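Local coordinates for Rx protein (Solanum tuberosum, PDB 4M70) that belongs to the NB-LRR disease-resistance family and probably guards the plant against pathogens, triggering the hypersensitive response, with this chain as its N-terminal coiled-coil domain, at residues 22-27 with 75-80; 32-37 with 99-104; 36-41 with 105-110. All blocks are in the same frame, centred on the assembly; numbering follows the deposited sequence.

Contact 1 (22-27 with 75-80); sequences ELTGCD and SESRNV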
ATOM      1  N   GLU A  22      -8.741  -3.583 -12.410  1.00 60.92           N
ATOM      2  CA  GLU A  22      -9.375  -4.224 -13.553  1.00 63.91           C
ATOM      3  C   GLU A  22     -10.195  -5.431 -13.123  1.00 67.16           C
ATOM      4  O   GLU A  22     -11.296  -5.654 -13.630  1.00 70.42           O
ATOM      5  CB  GLU A  22      -8.327  -4.654 -14.578  1.00 66.69           C
ATOM      6  CG  GLU A  22      -7.651  -3.506 -15.307  1.00 71.82           C
ATOM      7  CD  GLU A  22      -6.674  -3.988 -16.364  1.00 85.70           C
ATOM      8  OE1 GLU A  22      -6.725  -5.185 -16.726  1.00 84.88           O
ATOM      9  OE2 GLU A  22      -5.848  -3.171 -16.825  1.00 86.67           O
ATOM     10  N   LEU A  23      -9.662  -6.212 -12.188  1.00 63.18           N
ATOM     11  CA  LEU A  23     -10.370  -7.415 -11.763  1.00 62.87           C
ATOM     12  C   LEU A  23     -11.534  -7.145 -10.809  1.00 62.03           C
ATOM     13  O   LEU A  23     -12.611  -7.731 -10.945  1.00 66.61           O
ATOM     14  CB  LEU A  23      -9.410  -8.412 -11.117  1.00 51.90           C
ATOM     15  CG  LEU A  23     -10.135  -9.708 -10.762  1.00 63.64           C
ATOM     16  CD1 LEU A  23     -10.691 -10.356 -12.034  1.00 60.82           C
ATOM     17  CD2 LEU A  23      -9.238 -10.670  -9.995  1.00 61.57           C
ATOM     18  N   THR A  24     -11.315  -6.246  -9.859  1.00 56.58           N
ATOM     19  CA  THR A  24     -12.228  -6.053  -8.740  1.00 61.33           C
ATOM     20  C   THR A  24     -13.153  -4.861  -8.942  1.00 64.42           C
ATOM     21  O   THR A  24     -14.256  -4.829  -8.397  1.00 63.97           O
ATOM     22  CB  THR A  24     -11.449  -5.841  -7.420  1.00 59.45           C
ATOM     23  OG1 THR A  24     -10.757  -4.586  -7.465  1.00 60.08           O
ATOM     24  CG2 THR A  24     -10.445  -6.966  -7.202  1.00 55.73           C
ATOM     25  N   GLY A  25     -12.701  -3.870  -9.704  1.00 62.14           N
ATOM     26  CA  GLY A  25     -13.510  -2.684  -9.909  1.00 64.09           C
ATOM     27  C   GLY A  25     -13.337  -1.692  -8.775  1.00 69.77           C
ATOM     28  O   GLY A  25     -13.929  -0.612  -8.792  1.00 70.85           O
ATOM     29  N   CYS A  26     -12.520  -2.062  -7.790  1.00 63.57           N
ATOM     30  CA  CYS A  26     -12.279  -1.212  -6.629  1.00 63.69           C
ATOM     31  C   CYS A  26     -11.672   0.121  -7.027  1.00 67.09           C
ATOM     32  O   CYS A  26     -10.967   0.224  -8.035  1.00 64.28           O
ATOM     33  CB  CYS A  26     -11.348  -1.900  -5.625  1.00 61.54           C
ATOM     34  SG  CYS A  26     -12.006  -3.364  -4.807  1.00 74.98           S
ATOM     35  N   ASP A  27     -11.949   1.138  -6.217  1.00 62.39           N
ATOM     36  CA  ASP A  27     -11.429   2.469  -6.467  1.00 61.02           C
ATOM     37  C   ASP A  27     -10.072   2.574  -5.802  1.00 63.17           C
ATOM     38  O   ASP A  27      -9.962   2.955  -4.637  1.00 64.03           O
ATOM     39  CB  ASP A  27     -12.379   3.524  -5.897  1.00 70.28           C
ATOM     40  CG  ASP A  27     -11.907   4.938  -6.158  1.00 73.96           C
ATOM     41  OD1 ASP A  27     -11.244   5.170  -7.193  1.00 80.54           O
ATOM     42  OD2 ASP A  27     -12.186   5.815  -5.314  1.00 76.14           O
ATOM     43  N   SER A  75      -3.277 -11.650  -3.754  1.00 45.09           N
ATOM     44  CA  SER A  75      -3.995 -12.697  -3.035  1.00 48.82           C
ATOM     45  C   SER A  75      -5.440 -12.311  -2.734  1.00 55.16           C
ATOM     46  O   SER A  75      -6.375 -13.076  -2.999  1.00 54.99           O
ATOM     47  CB  SER A  75      -3.265 -13.036  -1.735  1.00 51.86           C
ATOM     48  OG  SER A  75      -3.870 -14.138  -1.076  1.00 63.36           O
ATOM     49  N   GLU A  76      -5.621 -11.102  -2.213  1.00 56.65           N
ATOM     50  CA  GLU A  76      -6.948 -10.640  -1.841  1.00 48.97           C
ATOM     51  C   GLU A  76      -7.831 -10.369  -3.054  1.00 50.24           C
ATOM     52  O   GLU A  76      -9.045 -10.563  -2.999  1.00 56.30           O
ATOM     53  CB  GLU A  76      -6.846  -9.419  -0.924  1.00 51.91           C
ATOM     54  CG  GLU A  76      -6.169  -9.731   0.408  1.00 51.71           C
ATOM     55  CD  GLU A  76      -6.971 -10.681   1.283  1.00 57.27           C
ATOM     56  OE1 GLU A  76      -8.174 -10.885   1.021  1.00 59.74           O
ATOM     57  OE2 GLU A  76      -6.394 -11.226   2.249  1.00 58.47           O
ATOM     58  N   SER A  77      -7.220  -9.940  -4.153  1.00 46.52           N
ATOM     59  CA  SER A  77      -7.950  -9.783  -5.403  1.00 46.82           C
ATOM     60  C   SER A  77      -8.431 -11.152  -5.882  1.00 59.90           C
ATOM     61  O   SER A  77      -9.557 -11.286  -6.394  1.00 56.27           O
ATOM     62  CB  SER A  77      -7.086  -9.096  -6.459  1.00 53.26           C
ATOM     63  OG  SER A  77      -6.728  -7.786  -6.043  1.00 54.67           O
ATOM     64  N   ARG A  78      -7.572 -12.164  -5.735  1.00 52.06           N
ATOM     65  CA  ARG A  78      -8.001 -13.531  -6.015  1.00 56.39           C
ATOM     66  C   ARG A  78      -9.186 -13.908  -5.125  1.00 57.92           C
ATOM     67  O   ARG A  78     -10.126 -14.564  -5.581  1.00 55.99           O
ATOM     68  CB  ARG A  78      -6.856 -14.532  -5.836  1.00 49.27           C
ATOM     69  CG  ARG A  78      -5.838 -14.540  -6.970  1.00 53.80           C
ATOM     70  CD  ARG A  78      -4.931 -15.767  -6.900  1.00 47.06           C
ATOM     71  NE  ARG A  78      -4.055 -15.764  -5.729  1.00 49.22           N
ATOM     72  CZ  ARG A  78      -2.860 -15.178  -5.693  1.00 47.86           C
ATOM     73  NH1 ARG A  78      -2.396 -14.540  -6.762  1.00 46.84           N
ATOM     74  NH2 ARG A  78      -2.128 -15.226  -4.591  1.00 43.73           N
ATOM     75  N   ASN A  79      -9.154 -13.476  -3.867  1.00 53.93           N
ATOM     76  CA  ASN A  79     -10.279 -13.723  -2.967  1.00 59.65           C
ATOM     77  C   ASN A  79     -11.563 -13.015  -3.414  1.00 57.06           C
ATOM     78  O   ASN A  79     -12.660 -13.535  -3.210  1.00 63.84           O
ATOM     79  CB  ASN A  79      -9.921 -13.367  -1.520  1.00 55.02           C
ATOM     80  CG  ASN A  79      -8.916 -14.336  -0.912  1.00 58.21           C
ATOM     81  OD1 ASN A  79      -8.730 -15.447  -1.405  1.00 60.22           O
ATOM     82  ND2 ASN A  79      -8.262 -13.915   0.166  1.00 60.30           N
ATOM     83  N   VAL A  80     -11.422 -11.843  -4.036  1.00 59.91           N
ATOM     84  CA  VAL A  80     -12.561 -11.135  -4.627  1.00 56.32           C
ATOM     85  C   VAL A  80     -13.134 -11.938  -5.795  1.00 65.55           C
ATOM     86  O   VAL A  80     -14.354 -12.060  -5.940  1.00 62.27           O
ATOM     87  CB  VAL A  80     -12.186  -9.706  -5.116  1.00 58.47           C
ATOM     88  CG1 VAL A  80     -13.235  -9.169  -6.090  1.00 57.95           C
ATOM     89  CG2 VAL A  80     -12.023  -8.751  -3.943  1.00 55.42           C
TER
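Thr24, on the last turn of helix 4-24, faces Val80 and Ser77 near the end of helix 56-81. Its CB already lies 4.0 Å from Val80 CG1. From there the side chain forks. The methyl branch does most of the touching: Thr24 CG2 sits 3.7 Å from Val80 CG1 and almost as near Val80 CB, with the two side chains crossing at about a right angle. On its other flank, CG2 is 4.0 Å from Ser77 OG, a loose van der Waals approach.

The hydroxyl branch has a different job. With chi1 at 68°, OG1 is tucked between the backbone N and the carbonyl carbon, which turns it back onto its own chain. There it accepts from Cys26 N at 3.1 Å, nearly straight at 162°, making an ST turn, and it also bonds to Ser20 O one turn earlier. The chain breaks from the helix at Gly25 with phi 84°, an angle at which a CB would press on the carbonyl O of Thr24. In this four-helix bundle the chain is here turning out of helix 4-24 toward helix 29-42.

Leu23, at the exposed margin, reaches over with one methyl, and its CD2 stops 3.7 Å from Ser77 O. Ser77 OG belongs to an inner polar set, bonded to Ser20 OG and Val73 O, so its hydroxyl is already engaged where the methyl of Thr24 passes. Helix 86-119 also touches this part of helix 56-81, with Ile96 against Ser77 and Ala92 against Val80.

Contact 2 (32-37 with 99-104); sequences YEKLKS and VLEQAL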
ATOM      1  N   TYR A  32      -2.763   4.608  -6.492  1.00 48.45           N
ATOM      2  CA  TYR A  32      -1.925   4.618  -7.685  1.00 52.25           C
ATOM      3  C   TYR A  32      -1.266   5.991  -7.866  1.00 59.55           C
ATOM      4  O   TYR A  32      -0.060   6.079  -8.092  1.00 56.95           O
ATOM      5  CB  TYR A  32      -2.779   4.251  -8.901  1.00 47.17           C
ATOM      6  CG  TYR A  32      -2.023   4.081 -10.195  1.00 57.95           C
ATOM      7  CD1 TYR A  32      -1.879   5.136 -11.084  1.00 59.06           C
ATOM      8  CD2 TYR A  32      -1.472   2.850 -10.539  1.00 52.94           C
ATOM      9  CE1 TYR A  32      -1.193   4.977 -12.277  1.00 62.91           C
ATOM     10  CE2 TYR A  32      -0.787   2.683 -11.725  1.00 55.61           C
ATOM     11  CZ  TYR A  32      -0.649   3.747 -12.590  1.00 61.23           C
ATOM     12  OH  TYR A  32       0.032   3.580 -13.777  1.00 61.35           O
ATOM     13  N   GLU A  33      -2.058   7.054  -7.757  1.00 59.93           N
ATOM     14  CA  GLU A  33      -1.558   8.417  -7.940  1.00 53.85           C
ATOM     15  C   GLU A  33      -0.563   8.817  -6.857  1.00 53.42           C
ATOM     16  O   GLU A  33       0.460   9.452  -7.140  1.00 58.80           O
ATOM     17  CB  GLU A  33      -2.717   9.419  -7.966  1.00 58.23           C
ATOM     18  CG  GLU A  33      -3.631   9.308  -9.180  1.00 62.42           C
ATOM     19  CD  GLU A  33      -2.934   9.713 -10.469  1.00 74.80           C
ATOM     20  OE1 GLU A  33      -1.950  10.482 -10.400  1.00 79.73           O
ATOM     21  OE2 GLU A  33      -3.379   9.277 -11.553  1.00 78.07           O
ATOM     22  N   LYS A  34      -0.859   8.443  -5.616  1.00 51.34           N
ATOM     23  CA  LYS A  34       0.051   8.735  -4.517  1.00 50.33           C
ATOM     24  C   LYS A  34       1.380   8.005  -4.702  1.00 51.76           C
ATOM     25  O   LYS A  34       2.461   8.564  -4.460  1.00 51.34           O
ATOM     26  CB  LYS A  34      -0.591   8.347  -3.185  1.00 56.10           C
ATOM     27  CG  LYS A  34       0.189   8.759  -1.956  1.00 59.52           C
ATOM     28  CD  LYS A  34      -0.522   8.310  -0.681  1.00 70.40           C
ATOM     29  CE  LYS A  34      -1.914   8.922  -0.551  1.00 70.98           C
ATOM     30  NZ  LYS A  34      -2.619   8.463   0.687  1.00 73.53           N
ATOM     31  N   LEU A  35       1.292   6.770  -5.183  1.00 52.87           N
ATOM     32  CA  LEU A  35       2.475   5.967  -5.453  1.00 44.57           C
ATOM     33  C   LEU A  35       3.327   6.543  -6.561  1.00 51.10           C
ATOM     34  O   LEU A  35       4.546   6.650  -6.430  1.00 54.14           O
ATOM     35  CB  LEU A  35       2.071   4.547  -5.843  1.00 52.15           C
ATOM     36  CG  LEU A  35       2.012   3.490  -4.752  1.00 53.71           C
ATOM     37  CD1 LEU A  35       1.642   2.162  -5.364  1.00 50.91           C
ATOM     38  CD2 LEU A  35       3.365   3.399  -4.078  1.00 51.52           C
ATOM     39  N   LYS A  36       2.665   6.929  -7.646  1.00 55.17           N
ATOM     40  CA  LYS A  36       3.321   7.533  -8.795  1.00 56.38           C
ATOM     41  C   LYS A  36       4.042   8.802  -8.371  1.00 58.18           C
ATOM     42  O   LYS A  36       5.186   9.039  -8.759  1.00 60.94           O
ATOM     43  CB  LYS A  36       2.289   7.836  -9.883  1.00 61.39           C
ATOM     44  CG  LYS A  36       2.875   8.263 -11.221  1.00 58.68           C
ATOM     45  CD  LYS A  36       1.789   8.327 -12.279  1.00 60.55           C
ATOM     46  CE  LYS A  36       2.336   8.777 -13.620  1.00 70.99           C
ATOM     47  NZ  LYS A  36       1.288   8.724 -14.682  1.00 81.84           N
ATOM     48  N   SER A  37       3.355   9.625  -7.586  1.00 53.93           N
ATOM     49  CA  SER A  37       3.935  10.870  -7.095  1.00 51.99           C
ATOM     50  C   SER A  37       5.167  10.635  -6.212  1.00 59.39           C
ATOM     51  O   SER A  37       6.202  11.304  -6.368  1.00 61.16           O
ATOM     52  CB  SER A  37       2.878  11.663  -6.330  1.00 49.26           C
ATOM     53  OG  SER A  37       3.398  12.895  -5.871  1.00 68.73           O
ATOM     54  N   VAL A  99      -4.424  -2.855   3.353  1.00 53.50           N
ATOM     55  CA  VAL A  99      -3.026  -3.132   3.052  1.00 53.73           C
ATOM     56  C   VAL A  99      -2.407  -2.003   2.227  1.00 53.33           C
ATOM     57  O   VAL A  99      -1.267  -1.599   2.484  1.00 51.14           O
ATOM     58  CB  VAL A  99      -2.816  -4.519   2.379  1.00 53.06           C
ATOM     59  CG1 VAL A  99      -3.392  -4.550   0.977  1.00 56.02           C
ATOM     60  CG2 VAL A  99      -1.345  -4.876   2.350  1.00 58.59           C
ATOM     61  N   LEU A 100      -3.165  -1.460   1.277  1.00 50.13           N
ATOM     62  CA  LEU A 100      -2.625  -0.381   0.459  1.00 52.24           C
ATOM     63  C   LEU A 100      -2.371   0.901   1.247  1.00 52.22           C
ATOM     64  O   LEU A 100      -1.370   1.582   1.020  1.00 55.43           O
ATOM     65  CB  LEU A 100      -3.518  -0.110  -0.751  1.00 48.16           C
ATOM     66  CG  LEU A 100      -3.364  -1.143  -1.866  1.00 52.42           C
ATOM     67  CD1 LEU A 100      -4.318  -0.867  -3.018  1.00 47.62           C
ATOM     68  CD2 LEU A 100      -1.919  -1.144  -2.334  1.00 47.85           C
ATOM     69  N   GLU A 101      -3.265   1.229   2.175  1.00 54.88           N
ATOM     70  CA  GLU A 101      -3.030   2.380   3.049  1.00 56.90           C
ATOM     71  C   GLU A 101      -1.827   2.164   3.988  1.00 61.24           C
ATOM     72  O   GLU A 101      -1.023   3.085   4.185  1.00 51.52           O
ATOM     73  CB  GLU A 101      -4.300   2.762   3.810  1.00 53.56           C
ATOM     74  CG  GLU A 101      -4.151   4.040   4.628  1.00 66.34           C
ATOM     75  CD  GLU A 101      -3.910   5.296   3.815  1.00 56.96           C
ATOM     76  OE1 GLU A 101      -4.183   5.307   2.598  1.00 62.49           O
ATOM     77  OE2 GLU A 101      -3.405   6.271   4.410  1.00 72.44           O
ATOM     78  N   GLN A 102      -1.714   0.973   4.584  1.00 54.66           N
ATOM     79  CA  GLN A 102      -0.552   0.677   5.435  1.00 55.13           C
ATOM     80  C   GLN A 102       0.754   0.833   4.648  1.00 53.25           C
ATOM     81  O   GLN A 102       1.726   1.470   5.103  1.00 60.78           O
ATOM     82  CB  GLN A 102      -0.637  -0.737   6.012  1.00 54.01           C
ATOM     83  CG  GLN A 102      -1.765  -0.974   7.000  1.00 58.40           C
ATOM     84  CD  GLN A 102      -1.353  -0.718   8.439  1.00 64.37           C
ATOM     85  OE1 GLN A 102      -1.520   0.386   8.961  1.00 68.71           O
ATOM     86  NE2 GLN A 102      -0.800  -1.738   9.083  1.00 60.15           N
ATOM     87  N   ALA A 103       0.752   0.250   3.453  1.00 57.84           N
ATOM     88  CA  ALA A 103       1.903   0.280   2.563  1.00 52.87           C
ATOM     89  C   ALA A 103       2.261   1.711   2.194  1.00 53.58           C
ATOM     90  O   ALA A 103       3.429   2.096   2.237  1.00 54.27           O
ATOM     91  CB  ALA A 103       1.616  -0.527   1.312  1.00 46.31           C
ATOM     92  N   LEU A 104       1.252   2.496   1.827  1.00 46.85           N
ATOM     93  CA  LEU A 104       1.486   3.886   1.451  1.00 56.12           C
ATOM     94  C   LEU A 104       1.996   4.733   2.608  1.00 53.01           C
ATOM     95  O   LEU A 104       2.796   5.642   2.398  1.00 54.76           O
ATOM     96  CB  LEU A 104       0.238   4.515   0.830  1.00 52.13           C
ATOM     97  CG  LEU A 104      -0.032   3.998  -0.583  1.00 64.08           C
ATOM     98  CD1 LEU A 104      -0.941   4.924  -1.359  1.00 61.38           C
ATOM     99  CD2 LEU A 104       1.273   3.801  -1.313  1.00 62.42           C
TER
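Lys34 and Glu101 approach each other through one bend apiece. The lysine chain leaves its helix extended and passes obliquely over Leu104; the bend at chi3 (-60°) then turns its end, CE and NZ, toward the acid. Glu101 starts out pointing away from helix 29-42, and it is a bend at chi2 that brings the carboxylate back. Even so, Lys34 NZ and Glu101 OE1 stay 4.0 Å apart, opposite charges that probably attract but are too distant for a salt bridge.

Leu104 carries the apolar part by splitting its two methyls between two neighbours. CD1 goes to the lysine: it lies 3.5 Å from Lys34 CD and 3.9 Å from Lys34 CB, so the hydrocarbon of a charged residue roofs the leucine on the outer side. CD2 goes inward, 3.5 Å from Leu35 CD2 and equally close to Leu35 CG, with the two leucines set at about a right angle. Both 3.5 Å approaches are tighter than ordinary carbon packing. Leu35 has chi1 at -94°, away from a staggered value, and its CG and CD2 are the atoms that reach Leu104 CD2.

Segments 32-37 and 99-104 run nearly parallel here, at 20° with axes 11.1 Å apart. They belong to helices 29-42 and 86-119 of the four-helix bundle of the Rx coiled-coil domain, joined at this point by leucines inside and a lysine on the solvent side. Leu13 and Ile17 of helix 4-24 back Leu35, while Phe31 lies against both Leu104 and Glu101. Farther round helix 86-119, aromatic side chains of a second protein's chain pack on Val99, Gln102 and Ala103.

Contact 3 (36-41 with 105-110); sequences KSLRAI and ECIDST
Leu38 meets the neighbouring helix with both methyls. CD1 rests 4.1 Å from Ile107 CG2 and equally near Asp108 CA, so it sits partly on a side chain and partly on backbone. CD2 lies 3.7 Å from Asp108 OD1, a methyl beside a carboxylate oxygen, with the two side chains crossing at about a right angle.

One step out, the torsions explain who touches. In Ile107 it is CG2, not CG1, that stands anti to the backbone N, and this puts the short branch in front of Leu38. The carboxylate of Asp108 is steadied from its other oxygen: OD2 forms a salt bridge to Lys112, one turn on along the same helix. Farther on, Ile41 rests on Val111 and Met115 of helix 86-119, and Thr110 packs on Leu58, Glu61 and Ile62 of helix 56-81. The setting is the four-helix bundle of the N-terminal coiled-coil domain, in which this contact joins helices 29-42 and 86-119 through an apolar side chain packed on an aspartate and an isoleucine.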
ATOM      1  N   LYS A  36       2.665   6.929  -7.646  1.00 55.17           N
ATOM      2  CA  LYS A  36       3.321   7.533  -8.795  1.00 56.38           C
ATOM      3  C   LYS A  36       4.042   8.802  -8.371  1.00 58.18           C
ATOM      4  O   LYS A  36       5.186   9.039  -8.759  1.00 60.94           O
ATOM      5  CB  LYS A  36       2.289   7.836  -9.883  1.00 61.39           C
ATOM      6  CG  LYS A  36       2.875   8.263 -11.221  1.00 58.68           C
ATOM      7  CD  LYS A  36       1.789   8.327 -12.279  1.00 60.55           C
ATOM      8  CE  LYS A  36       2.336   8.777 -13.620  1.00 70.99           C
ATOM      9  NZ  LYS A  36       1.288   8.724 -14.682  1.00 81.84           N
ATOM     10  N   SER A  37       3.355   9.625  -7.586  1.00 53.93           N
ATOM     11  CA  SER A  37       3.935  10.870  -7.095  1.00 51.99           C
ATOM     12  C   SER A  37       5.167  10.635  -6.212  1.00 59.39           C
ATOM     13  O   SER A  37       6.202  11.304  -6.368  1.00 61.16           O
ATOM     14  CB  SER A  37       2.878  11.663  -6.330  1.00 49.26           C
ATOM     15  OG  SER A  37       3.398  12.895  -5.871  1.00 68.73           O
ATOM     16  N   LEU A  38       5.073   9.654  -5.315  1.00 57.77           N
ATOM     17  CA  LEU A  38       6.200   9.334  -4.447  1.00 53.34           C
ATOM     18  C   LEU A  38       7.379   8.808  -5.269  1.00 56.97           C
ATOM     19  O   LEU A  38       8.550   9.108  -4.976  1.00 54.67           O
ATOM     20  CB  LEU A  38       5.779   8.315  -3.385  1.00 51.87           C
ATOM     21  CG  LEU A  38       4.834   8.832  -2.293  1.00 57.73           C
ATOM     22  CD1 LEU A  38       4.198   7.685  -1.520  1.00 46.88           C
ATOM     23  CD2 LEU A  38       5.571   9.775  -1.347  1.00 49.28           C
ATOM     24  N   ARG A  39       7.062   8.043  -6.312  1.00 54.05           N
ATOM     25  CA  ARG A  39       8.090   7.476  -7.170  1.00 55.31           C
ATOM     26  C   ARG A  39       8.783   8.616  -7.904  1.00 60.63           C
ATOM     27  O   ARG A  39      10.008   8.623  -8.062  1.00 56.77           O
ATOM     28  CB  ARG A  39       7.473   6.510  -8.183  1.00 55.31           C
ATOM     29  CG  ARG A  39       8.496   5.784  -9.049  1.00 57.40           C
ATOM     30  CD  ARG A  39       7.860   5.022 -10.213  1.00 54.05           C
ATOM     31  NE  ARG A  39       7.208   5.932 -11.158  1.00 54.76           N
ATOM     32  CZ  ARG A  39       6.596   5.554 -12.277  1.00 60.18           C
ATOM     33  NH1 ARG A  39       6.564   4.275 -12.625  1.00 57.28           N
ATOM     34  NH2 ARG A  39       6.036   6.461 -13.064  1.00 58.83           N
ATOM     35  N   ALA A  40       7.976   9.580  -8.343  1.00 56.04           N
ATOM     36  CA  ALA A  40       8.475  10.778  -9.001  1.00 58.31           C
ATOM     37  C   ALA A  40       9.452  11.509  -8.098  1.00 57.66           C
ATOM     38  O   ALA A  40      10.463  12.046  -8.553  1.00 65.13           O
ATOM     39  CB  ALA A  40       7.330  11.686  -9.421  1.00 57.70           C
ATOM     40  N   ILE A  41       9.139  11.520  -6.807  1.00 55.38           N
ATOM     41  CA  ILE A  41      10.035  12.125  -5.835  1.00 51.71           C
ATOM     42  C   ILE A  41      11.355  11.366  -5.765  1.00 63.36           C
ATOM     43  O   ILE A  41      12.422  11.986  -5.748  1.00 64.33           O
ATOM     44  CB  ILE A  41       9.390  12.213  -4.453  1.00 58.71           C
ATOM     45  CG1 ILE A  41       8.360  13.339  -4.441  1.00 58.42           C
ATOM     46  CG2 ILE A  41      10.431  12.477  -3.391  1.00 59.26           C
ATOM     47  CD1 ILE A  41       7.638  13.448  -3.144  1.00 61.57           C
ATOM     48  N   GLU A 105       1.533   4.448   3.823  1.00 54.80           N
ATOM     49  CA  GLU A 105       2.061   5.152   4.987  1.00 54.65           C
ATOM     50  C   GLU A 105       3.546   4.834   5.162  1.00 58.86           C
ATOM     51  O   GLU A 105       4.374   5.742   5.360  1.00 53.40           O
ATOM     52  CB  GLU A 105       1.264   4.812   6.249  1.00 53.07           C
ATOM     53  CG  GLU A 105       1.675   5.611   7.478  1.00 73.56           C
ATOM     54  CD  GLU A 105       1.292   7.074   7.389  1.00 67.20           C
ATOM     55  OE1 GLU A 105       0.147   7.374   6.983  1.00 70.12           O
ATOM     56  OE2 GLU A 105       2.142   7.926   7.726  1.00 76.32           O
ATOM     57  N   CYS A 106       3.885   3.548   5.060  1.00 53.68           N
ATOM     58  CA  CYS A 106       5.287   3.148   5.179  1.00 50.62           C
ATOM     59  C   CYS A 106       6.189   3.770   4.108  1.00 54.93           C
ATOM     60  O   CYS A 106       7.243   4.335   4.421  1.00 57.68           O
ATOM     61  CB  CYS A 106       5.419   1.625   5.152  1.00 55.28           C
ATOM     62  SG  CYS A 106       4.846   0.822   6.654  1.00 81.07           S
ATOM     63  N   ILE A 107       5.763   3.678   2.850  1.00 52.22           N
ATOM     64  CA  ILE A 107       6.537   4.222   1.738  1.00 49.70           C
ATOM     65  C   ILE A 107       6.653   5.744   1.806  1.00 52.60           C
ATOM     66  O   ILE A 107       7.712   6.297   1.517  1.00 55.58           O
ATOM     67  CB  ILE A 107       5.962   3.777   0.372  1.00 53.56           C
ATOM     68  CG1 ILE A 107       6.092   2.258   0.217  1.00 49.90           C
ATOM     69  CG2 ILE A 107       6.688   4.457  -0.778  1.00 50.53           C
ATOM     70  CD1 ILE A 107       5.524   1.725  -1.083  1.00 47.37           C
ATOM     71  N   ASP A 108       5.577   6.417   2.206  1.00 54.09           N
ATOM     72  CA  ASP A 108       5.620   7.869   2.370  1.00 48.42           C
ATOM     73  C   ASP A 108       6.651   8.254   3.431  1.00 57.66           C
ATOM     74  O   ASP A 108       7.509   9.122   3.201  1.00 60.97           O
ATOM     75  CB  ASP A 108       4.240   8.421   2.735  1.00 49.80           C
ATOM     76  CG  ASP A 108       4.251   9.922   2.971  1.00 55.74           C
ATOM     77  OD1 ASP A 108       4.336  10.687   1.988  1.00 59.45           O
ATOM     78  OD2 ASP A 108       4.164  10.338   4.146  1.00 61.53           O
ATOM     79  N   SER A 109       6.586   7.576   4.576  1.00 55.37           N
ATOM     80  CA  SER A 109       7.538   7.819   5.657  1.00 57.76           C
ATOM     81  C   SER A 109       8.985   7.599   5.206  1.00 60.63           C
ATOM     82  O   SER A 109       9.866   8.445   5.437  1.00 60.47           O
ATOM     83  CB  SER A 109       7.204   6.920   6.850  1.00 59.20           C
ATOM     84  OG  SER A 109       8.218   6.970   7.834  1.00 69.81           O
ATOM     85  N   THR A 110       9.214   6.478   4.527  1.00 58.32           N
ATOM     86  CA  THR A 110      10.554   6.130   4.078  1.00 54.72           C
ATOM     87  C   THR A 110      11.082   7.121   3.043  1.00 57.61           C
ATOM     88  O   THR A 110      12.261   7.455   3.049  1.00 61.00           O
ATOM     89  CB  THR A 110      10.614   4.699   3.503  1.00 58.38           C
ATOM     90  OG1 THR A 110      10.071   3.773   4.455  1.00 67.07           O
ATOM     91  CG2 THR A 110      12.053   4.311   3.188  1.00 55.63           C
TER

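How the contacts relate
Contacts 2 and 3 join the same two helices, 29-42 and 86-119, and touch each other where Leu35 CD2 meets Ile107 CD1 at 4.1 Å; their centres are about 7 Å apart. Contact 1 joins the other pair, helices 4-24 and 56-81, and its centre is about 23 Å from that of contact 3, across the middle of the chain. Contact 2, nearest that middle, is only partly buried and mixes leucines with a loosely paired lysine and glutamate. Contacts 1 and 3 are buried but lie farther out: contact 1 packs a threonine methyl on a valine, with a serine hydroxyl beside it, where a helix ends; contact 3 sets a leucine against an isoleucine methyl and a carboxylate.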